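Local coordinates for Rbsd/fucu transport protein family protein (Streptococcus pneumoniae, PDB 4A34), which probably interconverts the alpha and beta anomers of L-fucose, as a fucose mutarotase of the RbsD/FucU family, at residues Met20-Glu25 and Pro62-Val67; Lys84-Tyr89 and Ile103-Arg108. All blocks are in the same frame, centred on the assembly; numbering follows the deposited sequence.

Interaction 1: Met20-Glu25 and Pro62-Val67; sequences MGHGDE and PLDSYV. With FUL (beta-L-fucopyranose), chain B.
This chain's side of the fucose pocket includes H22 and Y66, from two loops that meet beside the sugar, with D64 behind H22. H22 lies in a type II turn from G21 to D24, with G23 at the third position that glycine commonly takes. The turn is braced by D24, whose OD2 accepts from G21 N at 2.8 Å. With CG anti to the backbone N (chi1 -177°), H22 holds its imidazole out between protein and ligand. On one side H22 NE2 donates to D64 OD1 at 2.6 Å in a somewhat bent bond; the oxygen lies in the ring plane, but the donor arrives from above the carboxylate, 46° out of its plane. From the opposite face, Y66 N reaches the same D64 OD1 at 3.1 Å, closing an Asx turn that helps fix the carboxylate. On the other side H22 ND1 makes a nearly straight hydrogen bond to the ring oxygen O5 of FUL, also 2.6 Å long. The imidazole edge points at the face of Y66 in an offset edge-to-face pair, the centroids 5.0 Å apart and the planes at 66°. The same face receives the methyl carbon C6 of the sugar, 3.8 Å from Y66 CZ. D30, Y112, Y130 and N132 of a second subunit are also hydrogen-bonded to FUL. D64 is thus a second-shell residue for the sugar: its bond to NE2 probably helps fix the rotation of the H22 ring, with ND1 directed at O5, the atom freed from C1 when a pyranose ring opens.

Interaction 2: Lys84-Tyr89 and Ile103-Arg108; sequences KIWGTY and ITYLRR
One face of the W86 indole receives an edge carbon of the Y105 ring, while the indole NE1, at another part of the rim, is hydrogen-bonded to the backbone O of Y130; F73 meets W86 as a further ring. The pair belongs to a beta-alpha-beta crossover in which strand 71-74 is followed by helix 85-93 and then by strand 103-106, parallel to the first and at the outer end of the sheet within this chain. W86 comes from the first turn of the helix and Y105 from the returning strand, so the contact joins the connecting helix to the sheet by aromatic packing, without a hydrogen bond between the two segments. Its geometry is oblique, neither a stack nor an edge-to-face pair: the six-membered ring of W86 and the ring of Y105 have centroids 5.2 Å apart and planes at 46°. Contact runs along one side of each ring, CE3, CZ3 and CH2 of W86 against CD2 and CE2 of Y105. Y105 CE2 sits above the rim of the indole, 3.8 Å from W86 CZ3, and Y105 CD2 is 3.9 Å from W86 CH2. Both side chains have CG anti to the carbonyl carbon (chi1 -76° for W86 and -56° for Y105), which sends the two rings into the layer between helix and strand. In the same layer, I103 packs on R90 and I93 of the helix and on F73 of the neighbouring strand. One turn on from I85, the Y89 ring turns from the strand toward helix 50-60. There I85 O accepts the helical bond from Y89 N at 2.8 Å and lies 3.3 Å above the plane of the Y89 ring, near its rim.

Overall arrangement
Interactions 1 and 2 lie in series along the chain, their centres 19 Å apart and their nearest atoms about 7 Å apart without touching. They face different copies of the sugar site, which forms between subunits. Interaction 1 presents H22 and Y66 to one FUL, whose other partners come from a second subunit. Interaction 2 stands behind the complementary half: the W86 side chain is about 9 Å from a bound FUL, and Y130, whose backbone O accepts from W86 NE1, is a pocket residue, as is Y112, bonded to R108 at the end of 103-108. That same R108 packs on H22 of a fourth subunit, so equivalents of the two regions meet across subunit interfaces.

Interaction 1: Met20-Glu25 and Pro62-Val67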
loop_
_atom_site.group_PDB
_atom_site.type_symbol
_atom_site.label_atom_id
_atom_site.label_comp_id
_atom_site.label_asym_id
_atom_site.label_seq_id
_atom_site.Cartn_x
_atom_site.Cartn_y
_atom_site.Cartn_z
ATOM N N MET I 20 23.494 0.141 -3.710
ATOM C CA MET I 20 24.354 -0.928 -3.204
ATOM C C MET I 20 25.613 -0.342 -2.570
ATOM O O MET I 20 26.202 0.604 -3.084
ATOM C CB MET I 20 24.725 -1.916 -4.320
ATOM C CG MET I 20 23.729 -3.047 -4.517
ATOM S SD MET I 20 24.163 -4.159 -5.868
ATOM C CE MET I 20 22.933 -3.775 -7.088
ATOM N N GLY I 21 26.011 -0.911 -1.442
ATOM C CA GLY I 21 27.280 -0.565 -0.818
ATOM C C GLY I 21 28.221 -1.753 -0.846
ATOM O O GLY I 21 27.921 -2.785 -1.463
ATOM N N HIS I 22 29.359 -1.593 -0.175
ATOM C CA HIS I 22 30.399 -2.615 -0.050
ATOM C C HIS I 22 29.863 -3.905 0.559
ATOM O O HIS I 22 29.196 -3.879 1.596
ATOM C CB HIS I 22 31.537 -2.063 0.819
ATOM C CG HIS I 22 32.707 -2.989 0.972
ATOM N ND1 HIS I 22 33.537 -2.954 2.071
ATOM C CD2 HIS I 22 33.189 -3.966 0.165
ATOM C CE1 HIS I 22 34.481 -3.869 1.932
ATOM N NE2 HIS I 22 34.287 -4.503 0.790
ATOM N N GLY I 23 30.160 -5.029 -0.090
ATOM C CA GLY I 23 29.736 -6.342 0.391
ATOM C C GLY I 23 28.440 -6.834 -0.236
ATOM O O GLY I 23 28.169 -8.044 -0.249
ATOM N N ASP I 24 27.632 -5.901 -0.748
ATOM C CA ASP I 24 26.370 -6.259 -1.386
ATOM C C ASP I 24 26.633 -7.079 -2.633
ATOM O O ASP I 24 27.635 -6.871 -3.318
ATOM C CB ASP I 24 25.562 -5.015 -1.756
ATOM C CG ASP I 24 24.841 -4.409 -0.575
ATOM O OD1 ASP I 24 24.474 -5.148 0.366
ATOM O OD2 ASP I 24 24.631 -3.180 -0.603
ATOM N N GLU I 25 25.732 -8.014 -2.916
ATOM C CA GLU I 25 25.837 -8.855 -4.106
ATOM C C GLU I 25 24.645 -8.646 -5.039
ATOM O O GLU I 25 23.566 -8.242 -4.605
ATOM C CB GLU I 25 25.968 -10.326 -3.716
ATOM C CG GLU I 25 27.258 -10.643 -2.970
ATOM C CD GLU I 25 27.281 -12.031 -2.360
ATOM O OE1 GLU I 25 26.559 -12.927 -2.845
ATOM O OE2 GLU I 25 28.031 -12.235 -1.389
ATOM N N PRO I 62 33.007 -1.549 -8.810
ATOM C CA PRO I 62 34.198 -2.303 -8.440
ATOM C C PRO I 62 33.839 -3.582 -7.713
ATOM O O PRO I 62 32.797 -3.649 -7.053
ATOM C CB PRO I 62 34.921 -1.365 -7.473
ATOM C CG PRO I 62 34.344 -0.026 -7.725
ATOM C CD PRO I 62 32.920 -0.289 -8.062
ATOM N N LEU I 63 34.694 -4.589 -7.825
ATOM C CA LEU I 63 34.428 -5.851 -7.162
ATOM C C LEU I 63 35.117 -5.894 -5.810
ATOM O O LEU I 63 36.156 -5.265 -5.604
ATOM C CB LEU I 63 34.834 -7.034 -8.043
ATOM C CG LEU I 63 33.954 -7.284 -9.280
ATOM C CD1 LEU I 63 34.601 -8.278 -10.204
ATOM C CD2 LEU I 63 32.528 -7.743 -8.919
ATOM N N ASP I 64 34.508 -6.628 -4.890
ATOM C CA ASP I 64 34.976 -6.719 -3.517
ATOM C C ASP I 64 36.326 -7.432 -3.395
ATOM O O ASP I 64 36.444 -8.634 -3.658
ATOM C CB ASP I 64 33.921 -7.427 -2.664
ATOM C CG ASP I 64 34.075 -7.145 -1.184
ATOM O OD1 ASP I 64 35.040 -6.457 -0.785
ATOM O OD2 ASP I 64 33.216 -7.617 -0.414
ATOM N N SER I 65 37.331 -6.673 -2.971
ATOM C CA SER I 65 38.683 -7.187 -2.776
ATOM C C SER I 65 38.859 -7.829 -1.399
ATOM O O SER I 65 39.851 -8.507 -1.147
ATOM C CB SER I 65 39.681 -6.043 -2.920
ATOM O OG SER I 65 39.618 -5.200 -1.780
ATOM N N TYR I 66 37.890 -7.612 -0.516
ATOM C CA TYR I 66 38.000 -8.004 0.893
ATOM C C TYR I 66 37.644 -9.470 1.156
ATOM O O TYR I 66 37.625 -9.924 2.305
ATOM C CB TYR I 66 37.159 -7.051 1.768
ATOM C CG TYR I 66 37.814 -5.700 1.989
ATOM C CD1 TYR I 66 37.864 -4.742 0.970
ATOM C CD2 TYR I 66 38.390 -5.383 3.213
ATOM C CE1 TYR I 66 38.475 -3.510 1.169
ATOM C CE2 TYR I 66 39.002 -4.145 3.418
ATOM C CZ TYR I 66 39.040 -3.225 2.398
ATOM O OH TYR I 66 39.646 -2.019 2.620
ATOM N N VAL I 67 37.370 -10.202 0.079
ATOM C CA VAL I 67 37.044 -11.631 0.149
ATOM C C VAL I 67 37.764 -12.340 -0.981
ATOM O O VAL I 67 38.219 -11.698 -1.931
ATOM C CB VAL I 67 35.502 -11.918 0.028
ATOM C CG1 VAL I 67 34.732 -11.305 1.192
ATOM C CG2 VAL I 67 34.947 -11.425 -1.311
HETATM C C1 FUL B . 32.525 -0.660 4.759
HETATM C C2 FUL B . 32.630 0.825 4.395
HETATM O O2 FUL B . 31.589 1.523 5.017
HETATM C C3 FUL B . 33.977 1.339 4.908
HETATM O O3 FUL B . 34.228 2.675 4.551
HETATM C C4 FUL B . 35.101 0.466 4.370
HETATM O O4 FUL B . 35.101 0.584 2.970
HETATM C C5 FUL B . 34.841 -0.992 4.740
HETATM C C6 FUL B . 35.971 -1.906 4.278
HETATM O O5 FUL B . 33.603 -1.380 4.167
HETATM O O1 FUL B . 31.293 -1.210 4.359
#

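Interaction 2: Lys84-Tyr89 and Ile103-Arg108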
loop_
_atom_site.group_PDB
_atom_site.type_symbol
_atom_site.label_atom_id
_atom_site.label_comp_id
_atom_site.label_asym_id
_atom_site.label_seq_id
_atom_site.Cartn_x
_atom_site.Cartn_y
_atom_site.Cartn_z
ATOM N N LYS I 84 30.032 -22.239 -23.370
ATOM C CA LYS I 84 31.054 -21.443 -24.050
ATOM C C LYS I 84 31.121 -20.028 -23.469
ATOM O O LYS I 84 32.198 -19.411 -23.404
ATOM C CB LYS I 84 30.780 -21.399 -25.556
ATOM N N ILE I 85 29.962 -19.536 -23.031
ATOM C CA ILE I 85 29.836 -18.199 -22.452
ATOM C C ILE I 85 30.801 -17.917 -21.275
ATOM O O ILE I 85 31.115 -16.756 -20.998
ATOM C CB ILE I 85 28.345 -17.875 -22.085
ATOM C CG1 ILE I 85 28.114 -16.355 -22.012
ATOM C CG2 ILE I 85 27.891 -18.618 -20.803
ATOM C CD1 ILE I 85 26.681 -15.910 -22.289
ATOM N N TRP I 86 31.280 -18.967 -20.602
ATOM C CA TRP I 86 32.219 -18.796 -19.488
ATOM C C TRP I 86 33.537 -18.191 -19.951
ATOM O O TRP I 86 34.119 -17.368 -19.252
ATOM C CB TRP I 86 32.453 -20.113 -18.735
ATOM C CG TRP I 86 31.309 -20.530 -17.819
ATOM C CD1 TRP I 86 30.099 -19.910 -17.678
ATOM C CD2 TRP I 86 31.269 -21.682 -16.958
ATOM N NE1 TRP I 86 29.319 -20.587 -16.773
ATOM C CE2 TRP I 86 30.009 -21.679 -16.316
ATOM C CE3 TRP I 86 32.179 -22.709 -16.662
ATOM C CZ2 TRP I 86 29.629 -22.667 -15.396
ATOM C CZ3 TRP I 86 31.802 -23.690 -15.740
ATOM C CH2 TRP I 86 30.534 -23.657 -15.118
ATOM N N GLY I 87 33.995 -18.590 -21.135
ATOM C CA GLY I 87 35.157 -17.957 -21.769
ATOM C C GLY I 87 34.909 -16.477 -22.003
ATOM O O GLY I 87 35.716 -15.625 -21.609
ATOM N N THR I 88 33.772 -16.186 -22.631
ATOM C CA THR I 88 33.300 -14.821 -22.859
ATOM C C THR I 88 33.315 -13.992 -21.569
ATOM O O THR I 88 33.795 -12.850 -21.564
ATOM C CB THR I 88 31.873 -14.828 -23.442
ATOM O OG1 THR I 88 31.724 -15.938 -24.338
ATOM C CG2 THR I 88 31.591 -13.537 -24.175
ATOM N N TYR I 89 32.800 -14.581 -20.484
ATOM C CA TYR I 89 32.812 -13.944 -19.166
ATOM C C TYR I 89 34.229 -13.727 -18.664
ATOM O O TYR I 89 34.550 -12.657 -18.142
ATOM C CB TYR I 89 32.052 -14.773 -18.121
ATOM C CG TYR I 89 30.557 -14.867 -18.306
ATOM C CD1 TYR I 89 29.853 -13.919 -19.044
ATOM C CD2 TYR I 89 29.846 -15.912 -17.736
ATOM C CE1 TYR I 89 28.474 -14.018 -19.208
ATOM C CE2 TYR I 89 28.478 -16.014 -17.893
ATOM C CZ TYR I 89 27.802 -15.070 -18.630
ATOM O OH TYR I 89 26.451 -15.185 -18.779
ATOM N N ILE I 103 37.006 -15.974 -9.265
ATOM C CA ILE I 103 35.858 -16.762 -9.723
ATOM C C ILE I 103 35.812 -18.110 -9.012
ATOM O O ILE I 103 36.809 -18.841 -9.000
ATOM C CB ILE I 103 35.867 -16.998 -11.255
ATOM C CG1 ILE I 103 35.740 -15.671 -12.008
ATOM C CG2 ILE I 103 34.731 -17.959 -11.668
ATOM C CD1 ILE I 103 35.948 -15.780 -13.501
ATOM N N THR I 104 34.670 -18.421 -8.402
ATOM C CA THR I 104 34.423 -19.754 -7.851
ATOM C C THR I 104 33.111 -20.286 -8.422
ATOM O O THR I 104 32.423 -19.582 -9.159
ATOM C CB THR I 104 34.435 -19.787 -6.293
ATOM O OG1 THR I 104 33.369 -18.990 -5.772
ATOM C CG2 THR I 104 35.774 -19.281 -5.729
ATOM N N TYR I 105 32.780 -21.535 -8.108
ATOM C CA TYR I 105 31.660 -22.216 -8.753
ATOM C C TYR I 105 30.778 -22.904 -7.723
ATOM O O TYR I 105 31.271 -23.592 -6.829
ATOM C CB TYR I 105 32.174 -23.221 -9.796
ATOM C CG TYR I 105 33.081 -22.596 -10.840
ATOM C CD1 TYR I 105 34.439 -22.393 -10.583
ATOM C CD2 TYR I 105 32.580 -22.194 -12.079
ATOM C CE1 TYR I 105 35.279 -21.807 -11.532
ATOM C CE2 TYR I 105 33.412 -21.613 -13.045
ATOM C CZ TYR I 105 34.764 -21.420 -12.764
ATOM O OH TYR I 105 35.599 -20.836 -13.705
ATOM N N LEU I 106 29.472 -22.709 -7.841
ATOM C CA LEU I 106 28.550 -23.229 -6.848
ATOM C C LEU I 106 27.638 -24.289 -7.439
ATOM O O LEU I 106 27.249 -24.206 -8.606
ATOM C CB LEU I 106 27.709 -22.098 -6.240
ATOM C CG LEU I 106 28.362 -20.832 -5.669
ATOM C CD1 LEU I 106 27.307 -19.918 -5.071
ATOM C CD2 LEU I 106 29.392 -21.155 -4.624
ATOM N N ARG I 107 27.316 -25.288 -6.620
ATOM C CA ARG I 107 26.288 -26.273 -6.931
ATOM C C ARG I 107 24.953 -25.561 -7.140
ATOM O O ARG I 107 24.588 -24.695 -6.341
ATOM C CB ARG I 107 26.137 -27.264 -5.776
ATOM C CG ARG I 107 27.179 -28.365 -5.703
ATOM C CD ARG I 107 26.802 -29.426 -4.644
ATOM N NE ARG I 107 26.375 -28.842 -3.360
ATOM C CZ ARG I 107 25.148 -28.942 -2.840
ATOM N NH1 ARG I 107 24.195 -29.614 -3.477
ATOM N NH2 ARG I 107 24.871 -28.370 -1.673
ATOM N N ARG I 108 24.231 -25.936 -8.199
ATOM C CA ARG I 108 22.915 -25.354 -8.497
ATOM C C ARG I 108 22.184 -24.959 -7.212
ATOM O O ARG I 108 21.730 -23.817 -7.063
ATOM C CB ARG I 108 22.054 -26.320 -9.326
ATOM C CG ARG I 108 21.124 -25.617 -10.321
ATOM C CD ARG I 108 20.541 -26.565 -11.382
ATOM N NE ARG I 108 19.099 -26.752 -11.209
ATOM C CZ ARG I 108 18.521 -27.881 -10.796
ATOM N NH1 ARG I 108 19.265 -28.951 -10.519
ATOM N NH2 ARG I 108 17.192 -27.943 -10.664
#